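Local structure of USP37 protein (Homo sapiens, 3U12) at residues I22-S30 with N95-V103; Q32-F43 with V56-F67. The protein probably removes ubiquitin from its conjugates as a cysteine-type deubiquitinase, of which this chain is the N-terminal pleckstrin homology (PH) domain. All blocks are in the same frame, centred on the assembly; numbering follows the deposited sequence.

Both interactions belong to the curved antiparallel sheet of the PH domain, and interaction 2 lies nested within the chain loop that interaction 1 closes. Interaction 1 joins an early strand to the last one, with buried isoleucines and a leucine on one face and arginines and Phe97 on the other. Interaction 2 holds the hairpin 39-48/51-58 together near its open end, ties the 32-33 loop to strand 65-68, and is more polar: the Gln32 amide joins Arg65 over buried Phe67, and the Lys39 ammonium crosses partly exposed Tyr58. The two touch where Ile26 N approaches Lys39 O and Ile28 N approaches Thr36 OG1. Phe43 of interaction 2 reaches into the core beside Ile26, Leu98 and Ile100.

Interaction 1: residues I22-S30 with N95-V103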
loop_
_atom_site.group_PDB
_atom_site.type_symbol
_atom_site.label_atom_id
_atom_site.label_comp_id
_atom_site.label_asym_id
_atom_site.label_seq_id
_atom_site.Cartn_x
_atom_site.Cartn_y
_atom_site.Cartn_z
ATOM N N ILE A 22 -7.760 1.325 -1.545
ATOM C CA ILE A 22 -8.106 -0.099 -1.448
ATOM C C ILE A 22 -8.200 -0.485 0.013
ATOM O O ILE A 22 -7.489 0.084 0.838
ATOM C CB ILE A 22 -7.141 -1.003 -2.260
ATOM C CG1 ILE A 22 -5.661 -0.733 -1.895
ATOM C CG2 ILE A 22 -7.401 -0.842 -3.807
ATOM C CD1 ILE A 22 -4.724 -1.849 -2.360
ATOM N N HIS A 23 -9.033 -1.479 0.319
ATOM C CA HIS A 23 -9.381 -1.928 1.660
ATOM C C HIS A 23 -9.063 -3.393 1.936
ATOM O O HIS A 23 -9.197 -4.230 1.048
ATOM C CB HIS A 23 -10.896 -1.711 1.864
ATOM C CG HIS A 23 -11.341 -0.301 1.625
ATOM N ND1 HIS A 23 -11.555 0.581 2.678
ATOM C CD2 HIS A 23 -11.586 0.342 0.459
ATOM C CE1 HIS A 23 -11.916 1.724 2.118
ATOM N NE2 HIS A 23 -11.935 1.633 0.786
ATOM N N GLY A 24 -8.726 -3.694 3.195
ATOM C CA GLY A 24 -8.461 -5.063 3.622
ATOM C C GLY A 24 -7.561 -5.152 4.837
ATOM O O GLY A 24 -7.039 -4.133 5.284
ATOM N N PRO A 25 -7.331 -6.367 5.385
ATOM C CA PRO A 25 -6.377 -6.485 6.498
ATOM C C PRO A 25 -4.994 -5.992 6.048
ATOM O O PRO A 25 -4.544 -6.300 4.939
ATOM C CB PRO A 25 -6.388 -7.983 6.822
ATOM C CG PRO A 25 -7.658 -8.506 6.215
ATOM C CD PRO A 25 -7.834 -7.695 4.971
ATOM N N ILE A 26 -4.363 -5.179 6.890
ATOM C CA ILE A 26 -3.064 -4.565 6.630
ATOM C C ILE A 26 -2.012 -4.972 7.676
ATOM O O ILE A 26 -2.291 -4.957 8.868
ATOM C CB ILE A 26 -3.210 -3.013 6.553
ATOM C CG1 ILE A 26 -3.998 -2.594 5.272
ATOM C CG2 ILE A 26 -1.823 -2.285 6.616
ATOM C CD1 ILE A 26 -4.444 -1.094 5.258
ATOM N N ARG A 27 -0.792 -5.301 7.206
ATOM C CA ARG A 27 0.349 -5.637 8.051
ATOM C C ARG A 27 1.522 -4.825 7.518
ATOM O O ARG A 27 1.729 -4.774 6.310
ATOM C CB ARG A 27 0.670 -7.140 7.952
ATOM C CG ARG A 27 0.999 -7.781 9.278
ATOM C CD ARG A 27 1.814 -9.047 9.099
ATOM N NE ARG A 27 3.242 -8.747 8.982
ATOM C CZ ARG A 27 4.005 -9.091 7.949
ATOM N NH1 ARG A 27 3.493 -9.783 6.937
ATOM N NH2 ARG A 27 5.289 -8.762 7.928
ATOM N N ILE A 28 2.266 -4.158 8.405
ATOM C CA ILE A 28 3.401 -3.343 7.983
ATOM C C ILE A 28 4.658 -3.707 8.783
ATOM O O ILE A 28 4.574 -4.030 9.970
ATOM C CB ILE A 28 3.046 -1.815 8.120
ATOM C CG1 ILE A 28 1.860 -1.424 7.169
ATOM C CG2 ILE A 28 4.260 -0.899 7.842
ATOM C CD1 ILE A 28 1.261 -0.131 7.499
ATOM N N ARG A 29 5.817 -3.648 8.126
ATOM C CA ARG A 29 7.121 -3.842 8.743
ATOM C C ARG A 29 7.915 -2.577 8.369
ATOM O O ARG A 29 8.238 -2.373 7.195
ATOM C CB ARG A 29 7.783 -5.145 8.250
ATOM C CG ARG A 29 9.236 -5.338 8.690
ATOM C CD ARG A 29 9.779 -6.741 8.407
ATOM N NE ARG A 29 9.583 -7.178 7.018
ATOM C CZ ARG A 29 10.405 -6.896 6.011
ATOM N NH1 ARG A 29 11.492 -6.161 6.215
ATOM N NH2 ARG A 29 10.144 -7.340 4.789
ATOM N N SER A 30 8.132 -1.685 9.350
ATOM C CA SER A 30 8.863 -0.428 9.140
ATOM C C SER A 30 9.428 0.091 10.429
ATOM O O SER A 30 9.011 -0.314 11.515
ATOM C CB SER A 30 7.966 0.640 8.487
ATOM O OG SER A 30 7.000 1.108 9.409
ATOM N N ASN A 95 13.275 0.004 2.759
ATOM C CA ASN A 95 13.011 -1.377 3.189
ATOM C C ASN A 95 11.699 -1.561 3.947
ATOM O O ASN A 95 11.416 -2.682 4.381
ATOM C CB ASN A 95 14.199 -1.984 3.978
ATOM C CG ASN A 95 15.410 -2.211 3.115
ATOM O OD1 ASN A 95 15.305 -2.651 1.971
ATOM N ND2 ASN A 95 16.587 -1.910 3.643
ATOM N N SER A 96 10.874 -0.493 4.064
ATOM C CA SER A 96 9.537 -0.613 4.639
ATOM C C SER A 96 8.757 -1.613 3.754
ATOM O O SER A 96 8.903 -1.612 2.521
ATOM C CB SER A 96 8.809 0.719 4.624
ATOM O OG SER A 96 9.546 1.739 5.271
ATOM N N PHE A 97 8.013 -2.512 4.392
ATOM C CA PHE A 97 7.226 -3.528 3.708
ATOM C C PHE A 97 5.780 -3.359 4.145
ATOM O O PHE A 97 5.485 -3.459 5.336
ATOM C CB PHE A 97 7.725 -4.917 4.084
ATOM C CG PHE A 97 7.063 -6.052 3.337
ATOM C CD1 PHE A 97 7.247 -6.208 1.969
ATOM C CD2 PHE A 97 6.288 -6.989 4.012
ATOM C CE1 PHE A 97 6.642 -7.263 1.282
ATOM C CE2 PHE A 97 5.705 -8.062 3.329
ATOM C CZ PHE A 97 5.897 -8.199 1.972
ATOM N N LEU A 98 4.898 -3.074 3.189
ATOM C CA LEU A 98 3.472 -2.864 3.421
ATOM C C LEU A 98 2.680 -3.925 2.714
ATOM O O LEU A 98 2.820 -4.095 1.497
ATOM C CB LEU A 98 3.023 -1.479 2.917
ATOM C CG LEU A 98 3.535 -0.248 3.699
ATOM C CD1 LEU A 98 4.954 0.122 3.297
ATOM C CD2 LEU A 98 2.668 0.945 3.429
ATOM N N SER A 99 1.824 -4.616 3.461
ATOM C CA SER A 99 0.968 -5.653 2.903
ATOM C C SER A 99 -0.503 -5.361 3.139
ATOM O O SER A 99 -0.882 -4.844 4.190
ATOM C CB SER A 99 1.338 -7.014 3.474
ATOM O OG SER A 99 2.611 -7.382 2.984
ATOM N N ILE A 100 -1.323 -5.676 2.141
ATOM C CA ILE A 100 -2.774 -5.507 2.219
ATOM C C ILE A 100 -3.374 -6.755 1.592
ATOM O O ILE A 100 -2.983 -7.156 0.489
ATOM C CB ILE A 100 -3.304 -4.162 1.649
ATOM C CG1 ILE A 100 -4.839 -4.006 1.938
ATOM C CG2 ILE A 100 -2.974 -4.004 0.160
ATOM C CD1 ILE A 100 -5.432 -2.578 1.766
ATOM N N ASP A 101 -4.243 -7.420 2.349
ATOM C CA ASP A 101 -4.793 -8.708 1.949
ATOM C C ASP A 101 -6.274 -8.639 1.583
ATOM O O ASP A 101 -6.927 -7.630 1.855
ATOM C CB ASP A 101 -4.557 -9.710 3.095
ATOM C CG ASP A 101 -4.619 -11.166 2.662
ATOM O OD1 ASP A 101 -4.336 -11.447 1.478
ATOM O OD2 ASP A 101 -4.972 -12.014 3.498
ATOM N N LYS A 102 -6.787 -9.703 0.921
ATOM C CA LYS A 102 -8.192 -9.870 0.545
ATOM C C LYS A 102 -8.765 -8.670 -0.252
ATOM O O LYS A 102 -9.927 -8.301 -0.083
ATOM C CB LYS A 102 -9.043 -10.149 1.814
ATOM C CG LYS A 102 -8.667 -11.440 2.537
ATOM C CD LYS A 102 -9.471 -11.611 3.828
ATOM C CE LYS A 102 -9.078 -12.840 4.616
ATOM N NZ LYS A 102 -9.450 -14.104 3.925
ATOM N N VAL A 103 -7.953 -8.093 -1.142
ATOM C CA VAL A 103 -8.371 -6.971 -1.987
ATOM C C VAL A 103 -9.063 -7.521 -3.223
ATOM O O VAL A 103 -8.469 -8.385 -3.866
ATOM C CB VAL A 103 -7.145 -6.099 -2.377
ATOM C CG1 VAL A 103 -7.555 -4.895 -3.218
ATOM C CG2 VAL A 103 -6.367 -5.655 -1.135
HETATM O O HOH W 1 -10.836 -6.287 1.266
#
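Ile26 and Ile28 lie alongside Ile100 and Leu98 where an early strand of the PH domain runs antiparallel to the last, 167° between the axes of 25-30 and 97-101. This pairing joins the two sheets of the barrel, and helix 105-119 follows directly after the last strand. Five backbone hydrogen bonds link the strands: Arg27 with Ser99 and Arg29 with Phe97 each exchange two, and Asp101 N gives the fifth to Pro25 O at 2.8 Å.

On the buried face, Ile100 can be traced outward. Its CB sits 4.0 Å from Ile26 CG1. With CG1 anti to the backbone N (chi1 -173°), the longer branch turns toward the neighbouring strand, bringing Ile100 CG1 to 3.7 Å from Ile26 CG1. The terminal CD1 of Ile100 ends against the backbone just before the corner at Gly24, 3.5 Å from Ile22 O and near His23 C. Its other branch, CG2, meets Ile22 CD1 at 3.7 Å. Val103 CG1 packs against Ile22 CB from across, the two side chains nearly perpendicular, and Phe43 covers Ile26 and Ile100 from strand 39-48.

The opposite face carries Arg27, Arg29, Phe97 and Ser99. In one of its two modelled conformers, Arg29 bends at chi3 and lays a face of its guanidinium over the root of Phe97, with NH2 3.5 Å from Phe97 CB and the guanidinium and ring planes 23° apart. Arg27 NH2 comes instead to the edge of the Phe97 ring. Farther along, the Asp101 carboxylate turns to Arg87 and Ser81.

Where both segments turn their corners, at Gly24 and Lys102, direct strand bonding gives way to a water that donates to two carbonyls, lying 2.6 Å from His23 O and 2.6 Å from Lys102 O.

Interaction 2: residues Q32-F43 with V56-F67; sequences QTGITKWKEGSF and VHYNTGGIPRIF. With SO4 (sulfate ion), chain E.
The amide of Gln32 uses both its ends against Arg65-Phe67. OE1 accepts from Arg65 NH1 at 2.8 Å, the donor tilted 26° from the carbonyl plane. NE2 makes a weak bond of 3.3 Å to Ile66 O while lying over one face of the Phe67 ring, the amide and ring planes 65° apart. Thr33 CG2 comes to that ring at its edge; Thr33 OG1 donates to Gly34 O and also pairs with Ser30 OG.

Strands 39-43 and 56-58 form the open end of a beta hairpin of the PH fold. Ser42 and His57 exchange two backbone bonds, and beyond Gly41 the carbonyl of Glu40 takes both Asn59 N (3.1 Å) and a water. That water in turn accepts from Thr60 N.

Lys39 bends at chi3 and chi4 to bring CE over the centre of the Tyr58 ring, 3.9 Å from its centroid, in a CH-pi contact. NZ, in a cation-pi contact with the same face, donates a hydrogen bond to Thr60 OG1 at 3.0 Å.

Tyr58 OH reaches Thr36 OG1 through a water, and Thr36 OG1 is also bonded to Ile28 N. A sulfate ion, probably from the crystallisation liquor, sits beside Thr36 and Lys37, its O3 taking a nearly straight bond from Lys37 N at 2.8 Å.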
loop_
_atom_site.group_PDB
_atom_site.type_symbol
_atom_site.label_atom_id
_atom_site.label_comp_id
_atom_site.label_asym_id
_atom_site.label_seq_id
_atom_site.Cartn_x
_atom_site.Cartn_y
_atom_site.Cartn_z
ATOM N N GLN A 32 9.034 3.195 11.483
ATOM C CA GLN A 32 8.023 4.031 12.152
ATOM C C GLN A 32 6.873 3.215 12.762
ATOM O O GLN A 32 6.187 3.719 13.649
ATOM C CB GLN A 32 7.490 5.157 11.233
ATOM C CG GLN A 32 6.525 4.722 10.110
ATOM C CD GLN A 32 5.798 5.895 9.467
ATOM O OE1 GLN A 32 5.507 6.916 10.103
ATOM N NE2 GLN A 32 5.489 5.780 8.186
ATOM N N THR A 33 6.634 1.981 12.289
ATOM C CA THR A 33 5.543 1.191 12.887
ATOM C C THR A 33 6.001 -0.053 13.719
ATOM O O THR A 33 5.185 -0.653 14.421
ATOM C CB THR A 33 4.577 0.708 11.806
ATOM O OG1 THR A 33 5.233 -0.277 11.015
ATOM C CG2 THR A 33 4.034 1.846 10.904
ATOM N N GLY A 34 7.239 -0.502 13.532
ATOM C CA GLY A 34 7.671 -1.784 14.078
ATOM C C GLY A 34 7.022 -2.843 13.184
ATOM O O GLY A 34 6.675 -2.550 12.027
ATOM N N ILE A 35 6.833 -4.065 13.680
ATOM C CA ILE A 35 6.144 -5.104 12.895
ATOM C C ILE A 35 4.734 -5.204 13.462
ATOM O O ILE A 35 4.561 -5.670 14.589
ATOM C CB ILE A 35 6.900 -6.478 12.881
ATOM C CG1 ILE A 35 8.287 -6.326 12.229
ATOM C CG2 ILE A 35 6.050 -7.549 12.139
ATOM C CD1 ILE A 35 9.240 -7.514 12.337
ATOM N N THR A 36 3.742 -4.739 12.712
ATOM C CA THR A 36 2.358 -4.725 13.198
ATOM C C THR A 36 1.669 -6.074 13.023
ATOM O O THR A 36 2.159 -6.921 12.282
ATOM C CB THR A 36 1.548 -3.633 12.470
ATOM O OG1 THR A 36 1.258 -4.060 11.129
ATOM C CG2 THR A 36 2.241 -2.276 12.460
ATOM N N LYS A 37 0.504 -6.253 13.658
ATOM C CA LYS A 37 -0.326 -7.440 13.440
ATOM C C LYS A 37 -1.268 -7.073 12.279
ATOM O O LYS A 37 -1.307 -5.906 11.884
ATOM C CB LYS A 37 -1.130 -7.781 14.704
ATOM C CG LYS A 37 -0.488 -8.869 15.559
ATOM N N TRP A 38 -1.999 -8.047 11.712
ATOM C CA TRP A 38 -2.959 -7.765 10.646
ATOM C C TRP A 38 -4.094 -6.902 11.208
ATOM O O TRP A 38 -4.689 -7.260 12.223
ATOM C CB TRP A 38 -3.518 -9.057 10.051
ATOM C CG TRP A 38 -2.561 -9.781 9.157
ATOM C CD1 TRP A 38 -1.874 -10.929 9.450
ATOM C CD2 TRP A 38 -2.227 -9.445 7.804
ATOM N NE1 TRP A 38 -1.152 -11.341 8.351
ATOM C CE2 TRP A 38 -1.342 -10.441 7.330
ATOM C CE3 TRP A 38 -2.627 -8.423 6.926
ATOM C CZ2 TRP A 38 -0.796 -10.404 6.042
ATOM C CZ3 TRP A 38 -2.091 -8.393 5.647
ATOM C CH2 TRP A 38 -1.184 -9.373 5.219
ATOM N N LYS A 39 -4.341 -5.738 10.590
ATOM C CA LYS A 39 -5.380 -4.818 11.055
ATOM C C LYS A 39 -6.168 -4.312 9.865
ATOM O O LYS A 39 -5.578 -3.793 8.915
ATOM C CB LYS A 39 -4.770 -3.602 11.790
ATOM C CG LYS A 39 -4.096 -3.906 13.116
ATOM C CD LYS A 39 -3.319 -2.690 13.676
ATOM C CE LYS A 39 -4.162 -1.469 14.005
ATOM N NZ LYS A 39 -5.418 -1.800 14.739
ATOM N N GLU A 40 -7.497 -4.398 9.950
ATOM C CA GLU A 40 -8.398 -3.939 8.895
ATOM C C GLU A 40 -8.208 -2.440 8.639
ATOM O O GLU A 40 -8.166 -1.650 9.585
ATOM C CB GLU A 40 -9.847 -4.218 9.310
ATOM C CG GLU A 40 -10.858 -4.074 8.182
ATOM C CD GLU A 40 -10.710 -5.028 7.009
ATOM O OE1 GLU A 40 -10.964 -4.587 5.866
ATOM O OE2 GLU A 40 -10.337 -6.206 7.223
ATOM N N GLY A 41 -8.112 -2.060 7.371
ATOM C CA GLY A 41 -7.964 -0.649 7.028
ATOM C C GLY A 41 -7.903 -0.377 5.550
ATOM O O GLY A 41 -8.417 -1.157 4.764
ATOM N N SER A 42 -7.248 0.719 5.157
ATOM C CA SER A 42 -7.139 1.061 3.756
ATOM C C SER A 42 -5.797 1.726 3.433
ATOM O O SER A 42 -5.154 2.282 4.334
ATOM C CB SER A 42 -8.298 1.981 3.362
ATOM O OG SER A 42 -8.131 3.264 3.950
ATOM N N PHE A 43 -5.379 1.612 2.155
ATOM C CA PHE A 43 -4.257 2.299 1.527
ATOM C C PHE A 43 -4.920 3.355 0.631
ATOM O O PHE A 43 -5.790 3.007 -0.163
ATOM C CB PHE A 43 -3.435 1.368 0.630
ATOM C CG PHE A 43 -2.490 0.411 1.322
ATOM C CD1 PHE A 43 -2.304 0.459 2.701
ATOM C CD2 PHE A 43 -1.765 -0.523 0.590
ATOM C CE1 PHE A 43 -1.449 -0.455 3.338
ATOM C CE2 PHE A 43 -0.890 -1.407 1.228
ATOM C CZ PHE A 43 -0.769 -1.394 2.592
ATOM N N VAL A 56 -2.026 5.172 5.300
ATOM C CA VAL A 56 -2.559 3.951 5.898
ATOM C C VAL A 56 -3.557 4.375 6.981
ATOM O O VAL A 56 -3.167 4.958 7.991
ATOM C CB VAL A 56 -1.432 3.050 6.471
ATOM C CG1 VAL A 56 -2.014 1.827 7.194
ATOM C CG2 VAL A 56 -0.452 2.626 5.371
ATOM N N HIS A 57 -4.839 4.101 6.757
ATOM C CA HIS A 57 -5.898 4.400 7.737
ATOM C C HIS A 57 -6.357 3.062 8.303
ATOM O O HIS A 57 -6.541 2.094 7.545
ATOM C CB HIS A 57 -7.135 5.012 7.054
ATOM C CG HIS A 57 -6.982 6.394 6.506
ATOM N ND1 HIS A 57 -6.690 6.604 5.173
ATOM C CD2 HIS A 57 -7.302 7.581 7.074
ATOM C CE1 HIS A 57 -6.775 7.909 4.986
ATOM N NE2 HIS A 57 -7.129 8.545 6.116
ATOM N N TYR A 58 -6.576 3.005 9.605
ATOM C CA TYR A 58 -7.096 1.804 10.241
ATOM C C TYR A 58 -8.520 2.055 10.663
ATOM O O TYR A 58 -8.861 3.179 11.038
ATOM C CB TYR A 58 -6.251 1.393 11.450
ATOM C CG TYR A 58 -4.853 0.949 11.080
ATOM C CD1 TYR A 58 -4.646 -0.153 10.252
ATOM C CD2 TYR A 58 -3.734 1.586 11.612
ATOM C CE1 TYR A 58 -3.363 -0.565 9.907
ATOM C CE2 TYR A 58 -2.445 1.176 11.281
ATOM C CZ TYR A 58 -2.265 0.078 10.455
ATOM O OH TYR A 58 -0.998 -0.315 10.113
ATOM N N ASN A 59 -9.364 1.009 10.583
ATOM C CA ASN A 59 -10.759 1.069 11.023
ATOM C C ASN A 59 -10.854 1.462 12.496
ATOM O O ASN A 59 -11.732 2.242 12.822
ATOM C CB ASN A 59 -11.472 -0.273 10.814
ATOM C CG ASN A 59 -11.844 -0.579 9.392
ATOM O OD1 ASN A 59 -11.344 0.013 8.430
ATOM N ND2 ASN A 59 -12.731 -1.538 9.233
ATOM N N THR A 60 -9.946 0.955 13.365
ATOM C CA THR A 60 -9.933 1.244 14.810
ATOM C C THR A 60 -9.621 2.719 15.128
ATOM O O THR A 60 -9.887 3.159 16.239
ATOM C CB THR A 60 -8.981 0.313 15.589
ATOM O OG1 THR A 60 -7.779 0.114 14.851
ATOM C CG2 THR A 60 -9.615 -1.025 15.930
ATOM N N GLY A 61 -9.073 3.459 14.169
ATOM C CA GLY A 61 -8.766 4.873 14.363
ATOM C C GLY A 61 -7.293 5.170 14.540
ATOM O O GLY A 61 -6.442 4.459 13.995
ATOM N N GLY A 62 -7.004 6.216 15.308
ATOM C CA GLY A 62 -5.642 6.695 15.515
ATOM C C GLY A 62 -5.210 7.641 14.402
ATOM O O GLY A 62 -5.927 7.802 13.409
ATOM N N ILE A 63 -4.036 8.273 14.543
ATOM C CA ILE A 63 -3.511 9.175 13.504
ATOM C C ILE A 63 -2.945 8.338 12.334
ATOM O O ILE A 63 -2.016 7.555 12.553
ATOM C CB ILE A 63 -2.461 10.168 14.075
ATOM C CG1 ILE A 63 -3.111 11.099 15.134
ATOM C CG2 ILE A 63 -1.832 11.016 12.927
ATOM C CD1 ILE A 63 -2.166 11.589 16.221
ATOM N N PRO A 64 -3.453 8.505 11.093
ATOM C CA PRO A 64 -2.900 7.732 9.964
ATOM C C PRO A 64 -1.427 8.024 9.713
ATOM O O PRO A 64 -0.987 9.148 9.876
ATOM C CB PRO A 64 -3.740 8.213 8.755
ATOM C CG PRO A 64 -4.998 8.729 9.342
ATOM C CD PRO A 64 -4.576 9.357 10.660
ATOM N N ARG A 65 -0.684 7.020 9.285
ATOM C CA ARG A 65 0.732 7.154 8.946
ATOM C C ARG A 65 0.869 7.270 7.452
ATOM O O ARG A 65 0.073 6.673 6.689
ATOM C CB ARG A 65 1.569 5.980 9.481
ATOM C CG ARG A 65 1.526 5.881 11.000
ATOM C CD ARG A 65 2.864 5.539 11.621
ATOM N NE ARG A 65 2.940 6.022 13.002
ATOM C CZ ARG A 65 3.694 7.041 13.418
ATOM N NH1 ARG A 65 4.478 7.690 12.564
ATOM N NH2 ARG A 65 3.690 7.399 14.694
ATOM N N ILE A 66 1.875 8.020 7.011
ATOM C CA ILE A 66 2.118 8.250 5.597
ATOM C C ILE A 66 3.512 7.764 5.173
ATOM O O ILE A 66 4.493 7.955 5.889
ATOM C CB ILE A 66 1.844 9.729 5.234
ATOM C CG1 ILE A 66 2.114 10.008 3.753
ATOM C CG2 ILE A 66 2.596 10.724 6.129
ATOM C CD1 ILE A 66 1.397 11.128 3.259
ATOM N N PHE A 67 3.578 7.168 3.969
ATOM C CA PHE A 67 4.782 6.603 3.392
ATOM C C PHE A 67 4.930 7.239 2.035
ATOM O O PHE A 67 4.000 7.179 1.214
ATOM C CB PHE A 67 4.581 5.078 3.255
ATOM C CG PHE A 67 4.422 4.367 4.581
ATOM C CD1 PHE A 67 5.500 3.714 5.172
ATOM C CD2 PHE A 67 3.183 4.315 5.222
ATOM C CE1 PHE A 67 5.346 3.031 6.385
ATOM C CE2 PHE A 67 3.038 3.653 6.447
ATOM C CZ PHE A 67 4.114 2.996 7.005
HETATM S S SO4 E . 0.481 -3.389 16.392
HETATM O O1 SO4 E . 1.413 -4.266 17.131
HETATM O O2 SO4 E . 1.237 -2.291 15.769
HETATM O O3 SO4 E . -0.231 -4.179 15.369
HETATM O O4 SO4 E . -0.512 -2.821 17.315
HETATM O O HOH W 2 -0.959 -2.938 10.381
HETATM O O HOH W 3 -8.704 -1.648 12.313
#